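PDB 1TW9: glutathione S-transferase 2 from Heligmosomoides polygyrus, which probably catalyses the conjugation of glutathione to electrophilic halide-bearing substrates, as a sigma-family member of the glutathione S-transferase superfamily. Local coordinates for residues 180-183 / 184-188; 129-132 / 133-137; 195-198 / 199-203; 93-96 / 97-101. One frame throughout, in Å; residues are numbered along the deposited sequence.

Contact 1 (180-183 / 184-188)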
loop_
_atom_site.group_PDB
_atom_site.type_symbol
_atom_site.label_atom_id
_atom_site.label_comp_id
_atom_site.label_asym_id
_atom_site.label_seq_id
_atom_site.Cartn_x
_atom_site.Cartn_y
_atom_site.Cartn_z
ATOM N N GLU A 180 -0.830 25.189 6.017
ATOM C CA GLU A 180 -1.849 24.474 5.173
ATOM C C GLU A 180 -2.140 23.072 5.734
ATOM O O GLU A 180 -3.264 22.606 5.732
ATOM C CB GLU A 180 -1.403 24.375 3.710
ATOM C CG GLU A 180 -1.294 25.675 2.954
ATOM C CD GLU A 180 0.002 26.461 3.222
ATOM O OE1 GLU A 180 1.009 25.897 3.803
ATOM O OE2 GLU A 180 0.013 27.677 2.842
ATOM N N VAL A 181 -1.102 22.411 6.238
ATOM C CA VAL A 181 -1.265 21.090 6.818
ATOM C C VAL A 181 -2.065 21.210 8.090
ATOM O O VAL A 181 -2.919 20.392 8.341
ATOM C CB VAL A 181 0.083 20.418 7.103
ATOM C CG1 VAL A 181 -0.097 19.147 7.940
ATOM C CG2 VAL A 181 0.827 20.101 5.834
ATOM N N LYS A 182 -1.785 22.224 8.913
ATOM C CA LYS A 182 -2.609 22.428 10.121
ATOM C C LYS A 182 -4.086 22.662 9.764
ATOM O O LYS A 182 -4.957 22.135 10.449
ATOM C CB LYS A 182 -2.152 23.647 10.965
ATOM C CG LYS A 182 -2.905 23.599 12.323
ATOM C CD LYS A 182 -2.555 24.537 13.330
ATOM C CE LYS A 182 -3.469 24.274 14.586
ATOM N NZ LYS A 182 -2.955 25.099 15.748
ATOM N N ALA A 183 -4.344 23.499 8.761
ATOM C CA ALA A 183 -5.672 23.893 8.319
ATOM C C ALA A 183 -6.415 22.628 7.871
ATOM O O ALA A 183 -7.586 22.397 8.150
ATOM C CB ALA A 183 -5.540 24.851 7.123
ATOM N N HIS A 184 -5.670 21.786 7.182
ATOM C CA HIS A 184 -6.217 20.499 6.690
ATOM C C HIS A 184 -6.567 19.587 7.851
ATOM O O HIS A 184 -7.657 19.042 7.904
ATOM C CB HIS A 184 -5.250 19.826 5.714
ATOM C CG HIS A 184 -5.616 18.428 5.328
ATOM N ND1 HIS A 184 -5.229 17.329 6.047
ATOM C CD2 HIS A 184 -6.344 17.962 4.281
ATOM C CE1 HIS A 184 -5.699 16.232 5.447
ATOM N NE2 HIS A 184 -6.352 16.598 4.354
ATOM N N MET A 185 -5.664 19.474 8.801
ATOM C CA MET A 185 -5.908 18.699 9.990
ATOM C C MET A 185 -7.186 19.150 10.655
ATOM O O MET A 185 -8.045 18.312 11.030
ATOM C CB MET A 185 -4.702 18.824 10.922
ATOM C CG MET A 185 -4.703 17.914 12.097
ATOM S SD MET A 185 -4.179 18.742 13.613
ATOM C CE MET A 185 -5.845 19.036 13.865
ATOM N N GLU A 186 -7.364 20.465 10.793
ATOM C CA GLU A 186 -8.544 20.946 11.509
ATOM C C GLU A 186 -9.810 20.707 10.701
ATOM O O GLU A 186 -10.834 20.293 11.246
ATOM C CB GLU A 186 -8.383 22.383 11.845
ATOM C CG GLU A 186 -7.268 22.588 12.832
ATOM C CD GLU A 186 -7.513 22.171 14.287
ATOM O OE1 GLU A 186 -6.549 22.384 15.067
ATOM O OE2 GLU A 186 -8.591 21.650 14.712
ATOM N N ARG A 187 -9.723 20.930 9.410
ATOM C CA ARG A 187 -10.894 20.708 8.553
ATOM C C ARG A 187 -11.341 19.271 8.640
ATOM O O ARG A 187 -12.513 18.978 8.755
ATOM C CB ARG A 187 -10.453 20.996 7.134
ATOM C CG ARG A 187 -11.396 20.750 6.042
ATOM C CD ARG A 187 -10.688 21.007 4.692
ATOM N NE ARG A 187 -10.237 22.427 4.555
ATOM C CZ ARG A 187 -8.981 22.882 4.377
ATOM N NH1 ARG A 187 -7.852 22.116 4.275
ATOM N NH2 ARG A 187 -8.872 24.186 4.279
ATOM N N ILE A 188 -10.393 18.358 8.555
ATOM C CA ILE A 188 -10.731 16.936 8.547
ATOM C C ILE A 188 -11.294 16.516 9.890
ATOM O O ILE A 188 -12.265 15.815 9.992
ATOM C CB ILE A 188 -9.534 16.078 8.139
ATOM C CG1 ILE A 188 -9.083 16.444 6.736
ATOM C CG2 ILE A 188 -9.899 14.580 8.182
ATOM C CD1 ILE A 188 -10.185 16.400 5.673
HETATM O O HOH W 1 -5.172 23.340 3.924
HETATM O O HOH W 2 -3.246 17.408 8.095
#

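Contact 2 (129-132 / 133-137)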
loop_
_atom_site.group_PDB
_atom_site.type_symbol
_atom_site.label_atom_id
_atom_site.label_comp_id
_atom_site.label_asym_id
_atom_site.label_seq_id
_atom_site.Cartn_x
_atom_site.Cartn_y
_atom_site.Cartn_z
ATOM N N ARG A 129 9.618 15.113 9.159
ATOM C CA ARG A 129 8.380 15.792 8.880
ATOM C C ARG A 129 8.562 16.967 7.929
ATOM O O ARG A 129 7.692 17.223 7.111
ATOM C CB ARG A 129 7.617 16.106 10.171
ATOM C CG ARG A 129 8.060 17.265 10.909
ATOM C CD ARG A 129 7.667 18.613 10.292
ATOM N NE ARG A 129 7.603 19.677 11.308
ATOM C CZ ARG A 129 8.586 20.458 11.671
ATOM N NH1 ARG A 129 9.825 20.294 11.237
ATOM N NH2 ARG A 129 8.361 21.403 12.573
ATOM N N THR A 130 9.723 17.641 7.935
ATOM C CA THR A 130 9.942 18.675 6.929
ATOM C C THR A 130 9.832 18.150 5.477
ATOM O O THR A 130 9.190 18.777 4.610
ATOM C CB THR A 130 11.322 19.296 7.149
ATOM O OG1 THR A 130 11.356 19.962 8.426
ATOM C CG2 THR A 130 11.723 20.425 6.112
ATOM N N LYS A 131 10.463 17.005 5.216
ATOM C CA LYS A 131 10.406 16.386 3.923
ATOM C C LYS A 131 8.981 15.951 3.565
ATOM O O LYS A 131 8.447 16.372 2.534
ATOM C CB LYS A 131 11.318 15.180 3.887
ATOM C CG LYS A 131 11.417 14.569 2.489
ATOM C CD LYS A 131 12.667 13.682 2.348
ATOM C CE LYS A 131 12.681 12.529 3.362
ATOM N NZ LYS A 131 13.712 11.428 3.121
ATOM N N PHE A 132 8.352 15.166 4.432
ATOM C CA PHE A 132 6.995 14.702 4.200
ATOM C C PHE A 132 5.926 15.795 4.143
ATOM O O PHE A 132 5.101 15.820 3.228
ATOM C CB PHE A 132 6.577 13.712 5.278
ATOM C CG PHE A 132 5.210 13.180 5.103
ATOM C CD1 PHE A 132 4.266 13.402 6.073
ATOM C CD2 PHE A 132 4.909 12.383 3.997
ATOM C CE1 PHE A 132 2.989 12.849 5.927
ATOM C CE2 PHE A 132 3.634 11.856 3.832
ATOM C CZ PHE A 132 2.671 12.144 4.790
ATOM N N LEU A 133 5.996 16.734 5.066
ATOM C CA LEU A 133 5.000 17.834 5.055
ATOM C C LEU A 133 5.216 18.750 3.875
ATOM O O LEU A 133 4.294 19.385 3.406
ATOM C CB LEU A 133 4.897 18.540 6.391
ATOM C CG LEU A 133 4.350 17.692 7.598
ATOM C CD1 LEU A 133 4.079 18.623 8.750
ATOM C CD2 LEU A 133 3.125 16.817 7.338
ATOM N N GLY A 134 6.439 18.846 3.402
ATOM C CA GLY A 134 6.683 19.623 2.205
ATOM C C GLY A 134 5.931 18.982 1.052
ATOM O O GLY A 134 5.291 19.696 0.236
ATOM N N PHE A 135 6.033 17.658 0.914
ATOM C CA PHE A 135 5.308 16.954 -0.183
ATOM C C PHE A 135 3.793 17.120 -0.054
ATOM O O PHE A 135 3.107 17.458 -1.051
ATOM C CB PHE A 135 5.627 15.450 -0.212
ATOM C CG PHE A 135 7.078 15.127 -0.506
ATOM C CD1 PHE A 135 7.720 14.106 0.186
ATOM C CD2 PHE A 135 7.796 15.822 -1.454
ATOM C CE1 PHE A 135 9.040 13.790 -0.080
ATOM C CE2 PHE A 135 9.090 15.506 -1.723
ATOM C CZ PHE A 135 9.728 14.485 -1.019
ATOM N N ILE A 136 3.287 16.923 1.140
ATOM C CA ILE A 136 1.846 17.101 1.446
ATOM C C ILE A 136 1.365 18.501 1.110
ATOM O O ILE A 136 0.316 18.683 0.487
ATOM C CB ILE A 136 1.518 16.776 2.971
ATOM C CG1 ILE A 136 1.727 15.324 3.294
ATOM C CG2 ILE A 136 0.020 17.186 3.333
ATOM C CD1 ILE A 136 1.099 14.384 2.347
ATOM N N THR A 137 2.134 19.514 1.505
ATOM C CA THR A 137 1.815 20.920 1.241
ATOM C C THR A 137 1.683 21.239 -0.258
ATOM O O THR A 137 0.761 21.958 -0.697
ATOM C CB THR A 137 2.867 21.790 1.882
ATOM O OG1 THR A 137 2.786 21.619 3.315
ATOM C CG2 THR A 137 2.524 23.259 1.654
#

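Contact 3 (195-198 / 199-203)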
loop_
_atom_site.group_PDB
_atom_site.type_symbol
_atom_site.label_atom_id
_atom_site.label_comp_id
_atom_site.label_asym_id
_atom_site.label_seq_id
_atom_site.Cartn_x
_atom_site.Cartn_y
_atom_site.Cartn_z
ATOM N N LYS A 195 -15.420 14.333 14.046
ATOM C CA LYS A 195 -15.403 15.025 15.335
ATOM C C LYS A 195 -16.117 14.248 16.390
ATOM O O LYS A 195 -15.614 14.096 17.480
ATOM C CB LYS A 195 -16.114 16.368 15.184
ATOM C CG LYS A 195 -16.064 17.311 16.395
ATOM C CD LYS A 195 -16.781 18.637 16.076
ATOM C CE LYS A 195 -16.994 19.503 17.331
ATOM N NZ LYS A 195 -16.956 20.944 17.020
ATOM N N LYS A 196 -17.286 13.737 16.024
ATOM C CA LYS A 196 -18.090 12.918 16.957
ATOM C C LYS A 196 -17.343 11.659 17.382
ATOM O O LYS A 196 -17.318 11.283 18.591
ATOM C CB LYS A 196 -19.368 12.491 16.297
ATOM C CG LYS A 196 -20.299 11.733 17.222
ATOM C CD LYS A 196 -21.341 11.013 16.397
ATOM C CE LYS A 196 -22.643 10.707 17.159
ATOM N NZ LYS A 196 -23.400 9.583 16.510
ATOM N N TRP A 197 -16.692 11.016 16.437
ATOM C CA TRP A 197 -15.933 9.798 16.740
ATOM C C TRP A 197 -14.754 10.163 17.658
ATOM O O TRP A 197 -14.495 9.460 18.622
ATOM C CB TRP A 197 -15.414 9.101 15.479
ATOM C CG TRP A 197 -14.396 8.056 15.769
ATOM C CD1 TRP A 197 -13.105 8.106 15.457
ATOM C CD2 TRP A 197 -14.586 6.834 16.506
ATOM N NE1 TRP A 197 -12.444 6.995 15.916
ATOM C CE2 TRP A 197 -13.352 6.184 16.560
ATOM C CE3 TRP A 197 -15.668 6.238 17.173
ATOM C CZ2 TRP A 197 -13.158 4.982 17.240
ATOM C CZ3 TRP A 197 -15.446 5.014 17.772
ATOM C CH2 TRP A 197 -14.214 4.441 17.851
ATOM N N ILE A 198 -14.046 11.227 17.334
ATOM C CA ILE A 198 -12.886 11.634 18.155
ATOM C C ILE A 198 -13.292 11.949 19.581
ATOM O O ILE A 198 -12.597 11.510 20.569
ATOM C CB ILE A 198 -12.112 12.756 17.479
ATOM C CG1 ILE A 198 -11.474 12.219 16.197
ATOM C CG2 ILE A 198 -11.097 13.329 18.455
ATOM C CD1 ILE A 198 -10.840 13.301 15.380
ATOM N N GLU A 199 -14.469 12.579 19.748
ATOM C CA GLU A 199 -14.987 12.912 21.051
ATOM C C GLU A 199 -15.355 11.697 21.862
ATOM O O GLU A 199 -15.334 11.803 23.093
ATOM C CB GLU A 199 -16.249 13.767 20.941
ATOM C CG GLU A 199 -15.993 15.127 20.390
ATOM C CD GLU A 199 -17.284 15.889 20.142
ATOM O OE1 GLU A 199 -18.413 15.292 20.189
ATOM O OE2 GLU A 199 -17.144 17.078 19.883
ATOM N N THR A 200 -15.709 10.595 21.194
ATOM C CA THR A 200 -16.239 9.394 21.805
ATOM C C THR A 200 -15.367 8.141 21.819
ATOM O O THR A 200 -15.707 7.169 22.523
ATOM C CB THR A 200 -17.601 9.008 21.240
ATOM O OG1 THR A 200 -17.507 8.679 19.858
ATOM C CG2 THR A 200 -18.559 10.165 21.316
ATOM N N ARG A 201 -14.243 8.166 21.132
ATOM C CA ARG A 201 -13.427 6.958 21.049
ATOM C C ARG A 201 -12.762 6.749 22.399
ATOM O O ARG A 201 -12.596 7.687 23.148
ATOM C CB ARG A 201 -12.391 7.054 19.946
ATOM C CG ARG A 201 -11.449 8.144 20.130
ATOM C CD ARG A 201 -10.532 8.251 18.945
ATOM N NE ARG A 201 -9.645 9.368 19.151
ATOM C CZ ARG A 201 -8.878 9.869 18.222
ATOM N NH1 ARG A 201 -8.126 10.926 18.514
ATOM N NH2 ARG A 201 -8.844 9.370 17.016
ATOM N N PRO A 202 -12.353 5.518 22.695
ATOM C CA PRO A 202 -11.540 5.240 23.885
ATOM C C PRO A 202 -10.268 6.039 23.872
ATOM O O PRO A 202 -9.648 6.157 22.790
ATOM C CB PRO A 202 -11.255 3.746 23.756
ATOM C CG PRO A 202 -12.437 3.205 22.982
ATOM C CD PRO A 202 -12.672 4.269 21.960
ATOM N N GLU A 203 -9.921 6.611 25.003
ATOM C CA GLU A 203 -8.685 7.376 25.116
ATOM C C GLU A 203 -7.560 6.412 25.421
ATOM O O GLU A 203 -7.507 5.826 26.500
ATOM C CB GLU A 203 -8.770 8.396 26.226
ATOM C CG GLU A 203 -9.760 9.519 26.015
ATOM C CD GLU A 203 -9.831 10.434 27.230
ATOM O OE1 GLU A 203 -8.734 10.765 27.795
ATOM O OE2 GLU A 203 -10.974 10.792 27.672
HETATM O O HOH W 3 -12.011 10.305 22.934
#

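Contact 4 (93-96 / 97-101)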
loop_
_atom_site.group_PDB
_atom_site.type_symbol
_atom_site.label_atom_id
_atom_site.label_comp_id
_atom_site.label_asym_id
_atom_site.label_seq_id
_atom_site.Cartn_x
_atom_site.Cartn_y
_atom_site.Cartn_z
ATOM N N ASP A 93 1.038 5.783 0.495
ATOM C CA ASP A 93 2.317 5.076 0.447
ATOM C C ASP A 93 3.484 6.002 0.845
ATOM O O ASP A 93 4.433 5.586 1.473
ATOM C CB ASP A 93 2.579 4.673 -0.948
ATOM C CG ASP A 93 1.956 3.382 -1.318
ATOM O OD1 ASP A 93 1.540 2.635 -0.382
ATOM O OD2 ASP A 93 1.949 3.001 -2.546
ATOM N N ALA A 94 3.444 7.238 0.411
ATOM C CA ALA A 94 4.429 8.237 0.896
ATOM C C ALA A 94 4.355 8.369 2.394
ATOM O O ALA A 94 5.373 8.526 3.062
ATOM C CB ALA A 94 4.205 9.571 0.241
ATOM N N TYR A 95 3.147 8.291 2.961
ATOM C CA TYR A 95 2.966 8.354 4.417
ATOM C C TYR A 95 3.741 7.197 5.052
ATOM O O TYR A 95 4.490 7.358 6.039
ATOM C CB TYR A 95 1.451 8.283 4.784
ATOM C CG TYR A 95 1.225 8.133 6.252
ATOM C CD1 TYR A 95 1.489 9.197 7.138
ATOM C CD2 TYR A 95 0.746 6.943 6.783
ATOM C CE1 TYR A 95 1.249 9.033 8.491
ATOM C CE2 TYR A 95 0.545 6.779 8.103
ATOM C CZ TYR A 95 0.820 7.823 8.965
ATOM O OH TYR A 95 0.591 7.645 10.289
ATOM N N THR A 96 3.498 5.985 4.545
ATOM C CA THR A 96 4.163 4.793 5.034
ATOM C C THR A 96 5.667 4.944 5.046
ATOM O O THR A 96 6.319 4.549 6.004
ATOM C CB THR A 96 3.769 3.585 4.181
ATOM O OG1 THR A 96 2.405 3.328 4.399
ATOM C CG2 THR A 96 4.455 2.275 4.627
ATOM N N ASP A 97 6.223 5.443 3.941
ATOM C CA ASP A 97 7.661 5.695 3.874
ATOM C C ASP A 97 8.138 6.670 4.937
ATOM O O ASP A 97 9.116 6.423 5.650
ATOM C CB ASP A 97 8.034 6.277 2.505
ATOM C CG ASP A 97 7.910 5.272 1.387
ATOM O OD1 ASP A 97 7.928 4.058 1.670
ATOM O OD2 ASP A 97 7.817 5.617 0.175
ATOM N N TYR A 98 7.448 7.793 5.058
ATOM C CA TYR A 98 7.737 8.729 6.110
ATOM C C TYR A 98 7.715 8.098 7.489
ATOM O O TYR A 98 8.664 8.315 8.280
ATOM C CB TYR A 98 6.788 9.933 6.009
ATOM C CG TYR A 98 6.461 10.582 7.283
ATOM C CD1 TYR A 98 7.355 11.475 7.894
ATOM C CD2 TYR A 98 5.225 10.356 7.886
ATOM C CE1 TYR A 98 7.040 12.086 9.069
ATOM C CE2 TYR A 98 4.892 10.950 9.030
ATOM C CZ TYR A 98 5.786 11.865 9.621
ATOM O OH TYR A 98 5.480 12.465 10.811
ATOM N N ARG A 99 6.718 7.272 7.800
ATOM C CA ARG A 99 6.668 6.587 9.112
ATOM C C ARG A 99 7.874 5.680 9.363
ATOM O O ARG A 99 8.391 5.576 10.493
ATOM C CB ARG A 99 5.342 5.804 9.266
ATOM C CG ARG A 99 4.157 6.721 9.598
ATOM C CD ARG A 99 4.228 7.292 11.041
ATOM N NE ARG A 99 3.393 6.439 11.884
ATOM C CZ ARG A 99 3.596 6.110 13.139
ATOM N NH1 ARG A 99 4.619 6.572 13.845
ATOM N NH2 ARG A 99 2.734 5.283 13.710
ATOM N N ALA A 100 8.332 5.025 8.315
ATOM C CA ALA A 100 9.553 4.253 8.373
ATOM C C ALA A 100 10.742 5.115 8.792
ATOM O O ALA A 100 11.540 4.719 9.649
ATOM C CB ALA A 100 9.812 3.644 7.048
ATOM N N GLU A 101 10.866 6.292 8.189
ATOM C CA GLU A 101 11.947 7.241 8.536
ATOM C C GLU A 101 11.882 7.765 9.977
ATOM O O GLU A 101 12.906 8.003 10.603
ATOM C CB GLU A 101 11.941 8.429 7.558
ATOM C CG GLU A 101 12.299 8.047 6.121
ATOM C CD GLU A 101 12.499 9.241 5.187
ATOM O OE1 GLU A 101 12.415 9.047 3.946
ATOM O OE2 GLU A 101 12.745 10.370 5.675
#

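Contact 1 (180-183 / 184-188)
Four successive backbone bonds, from the amides of His184, Met185, Glu186 and Arg187 to the carbonyls four residues earlier, carry one alpha-helix unbroken through 180-183 and 184-188. Two of these carbonyls also take a water. Water 1 donates to Glu180 O at 2.7 Å and accepts from Arg187 NH1 at 3.0 Å, lying at the edge of the guanidinium in its plane, so the long arginine doubles back along the helix to reach a carbonyl through it; the bend at its third torsion (chi3 -62°) turns the group that way. Water 2 joins Val181 O (3.0 Å) to His184 ND1 (2.9 Å) and lies in the plane of the imidazole. With NE2 bonded to Asp157, both ring nitrogens are engaged, which fixes the rotation of this buried ring, and Ile188 CG1 packs over one of its faces. The helix is amphipathic, part of the all-helical C-terminal domain of glutathione transferases: Val181 and Met185 turn apolar groups onto Val164 of helix 155-170, whereas Lys182 and Glu186 lie side by side on a more exposed flank. Their charged ends, Lys182 NZ and Glu186 OE1, stay 4.6 Å apart, at most a loose attraction. Glu180 forms a salt bridge with Lys141 of helix 119-142.

Contact 2 (129-132 / 133-137)
Leu133 N donates to Arg129 O at 2.7 Å, the shortest of four backbone bonds that continue the alpha-helix from 129-132 into 133-137, a middle portion of helix 119-142 in the helical C-terminal domain. The bond from Ile136 N to Phe132 O is the straightest (172°), whereas Gly134 N approaches Thr130 O from above the carbonyl plane. One turn on, Leu133 O accepts twice, from Thr137 N and from Thr137 OG1, which come from opposite faces of its plane; a threonine can thus pay for its hydroxyl within the helix. The guanidinium of Arg129 binds the carbonyls of Glu173, Tyr174 and Leu126, leaving its CD to lie 3.9 Å from Leu133 CD1. Lys131 sends NZ to Glu101, while its CG rests 3.6 Å from Phe135 CE1; the phenyl ring, which also packs on Pro47 of the second subunit, has Lys131 O over one face. Phe132, with CG opposite the backbone N (chi1 -179°), lays its ring across Ile136, where CG1 makes a CH-pi contact over the face, and against Tyr98 as a ring stack. Replacing it with alanine would probably leave Ile136 CG1 and the Tyr98 ring without their aromatic partner and open a gap between helices 82-101 and 119-142. Nearer the root of the ring, Phe132 CD1 touches Leu133 CD2 at 3.8 Å.

Contact 3 (195-198 / 199-203)
The indole of Trp197 carries the CB of Arg201 over one face: a CH-pi contact, 3.7 Å from that CB to the centroid of the six-membered ring and 20° off its normal. Ring and guanidinium planes stand 85° apart, so the arginine rises past the indole rather than stacking on it, its CD 3.8 Å from Trp197 NE1. Ile198 runs beside the same arginine, with CG1 and CG2 over one face of the guanidinium. Arg201 CG sits between the backbone N and the carbonyl carbon (chi1 61°), which starts the extended chain between these two neighbours. Helix 192-200 ends here, and Arg201 is the first residue to leave helical angles; its amide makes only a weak bond to Trp197 O, and water 3 donates to both Ile198 O and Arg201 O, bridging the end of the helix. Thr200 OG1 gives a further bond to Lys196 O at 2.9 Å, a use of the hydroxyl well suited to a last helical turn whose amide bond to the same oxygen is weak. On the exposed side, Glu199 OE2 lies 3.5 Å from Lys195 CE but 4.8 Å from Lys195 NZ, too far for a salt bridge. Trp197 NE1 and Arg201 NH2 share Glu16, and Glu162 of helix 155-170 also binds NH2; the indole packs on helix 16-24 and strand 30-34, joining the C-terminal helices to the thioredoxin-like domain.

Contact 4 (93-96 / 97-101)
Two torsions bring Arg99 onto Tyr95: the tyrosine has CG opposite the backbone N (chi1 171°), and the arginine has CG opposite the carbonyl carbon (chi1 -77°), so that the two side chains leave successive turns and run side by side. Arg99 CG then lies over one face of the phenol ring, a CH-pi contact 3.9 Å from the centroid, and the chain follows the ring outward until Arg99 NE is 3.4 Å from Tyr95 OH. Ring and guanidinium planes are 42° apart, so this is no flat stack. An arginine suits such a place because its methylenes can cover an aromatic face while its charged end goes on beyond. Beneath them, Arg99 N bonds to Tyr95 O at 2.8 Å, one of the regular four-residue bonds of the alpha-helix, and that oxygen also lies near the plane of the Tyr98 ring at its edge. Tyr98 CD2 approaches Tyr95 CD1 to 4.0 Å, the two aromatics crossing at a slant. Exchanging Tyr95 for an alanine would probably strip Arg99 CG of the face it rests on and free the arginine chain to turn. Tyr98 OH bonds to His163 of helix 155-170 and to Tyr174, and its ring packs on Ala128 of helix 119-142; on another flank of helix 82-101, Ala94 packs on Phe48 and Asp97 on Gln50, both of the second subunit, at the dimer interface.

Overall arrangement
From the N terminus the chain first builds the thioredoxin-like sheet and its helices, then reaches contact 4 on helix 82-101. Contact 2 follows on helix 119-142, contact 1 on helix 179-189 and contact 3 at the end of helix 192-200. Contacts 1, 2 and 4 each span just over two helical turns; contact 3 runs from a helix end into the loop after it. None closes a long loop, nests or crosses; they come in series. Contact 2 is the middle member, packing on contact 4 through Phe132 and Tyr95 and on contact 1 where Val181 meets Leu133, Ile136 and Thr137. Contact 3 touches none of the others, though its nearest atoms come within about 5 Å of contact 1, and ties the last helix to the N-terminal domain.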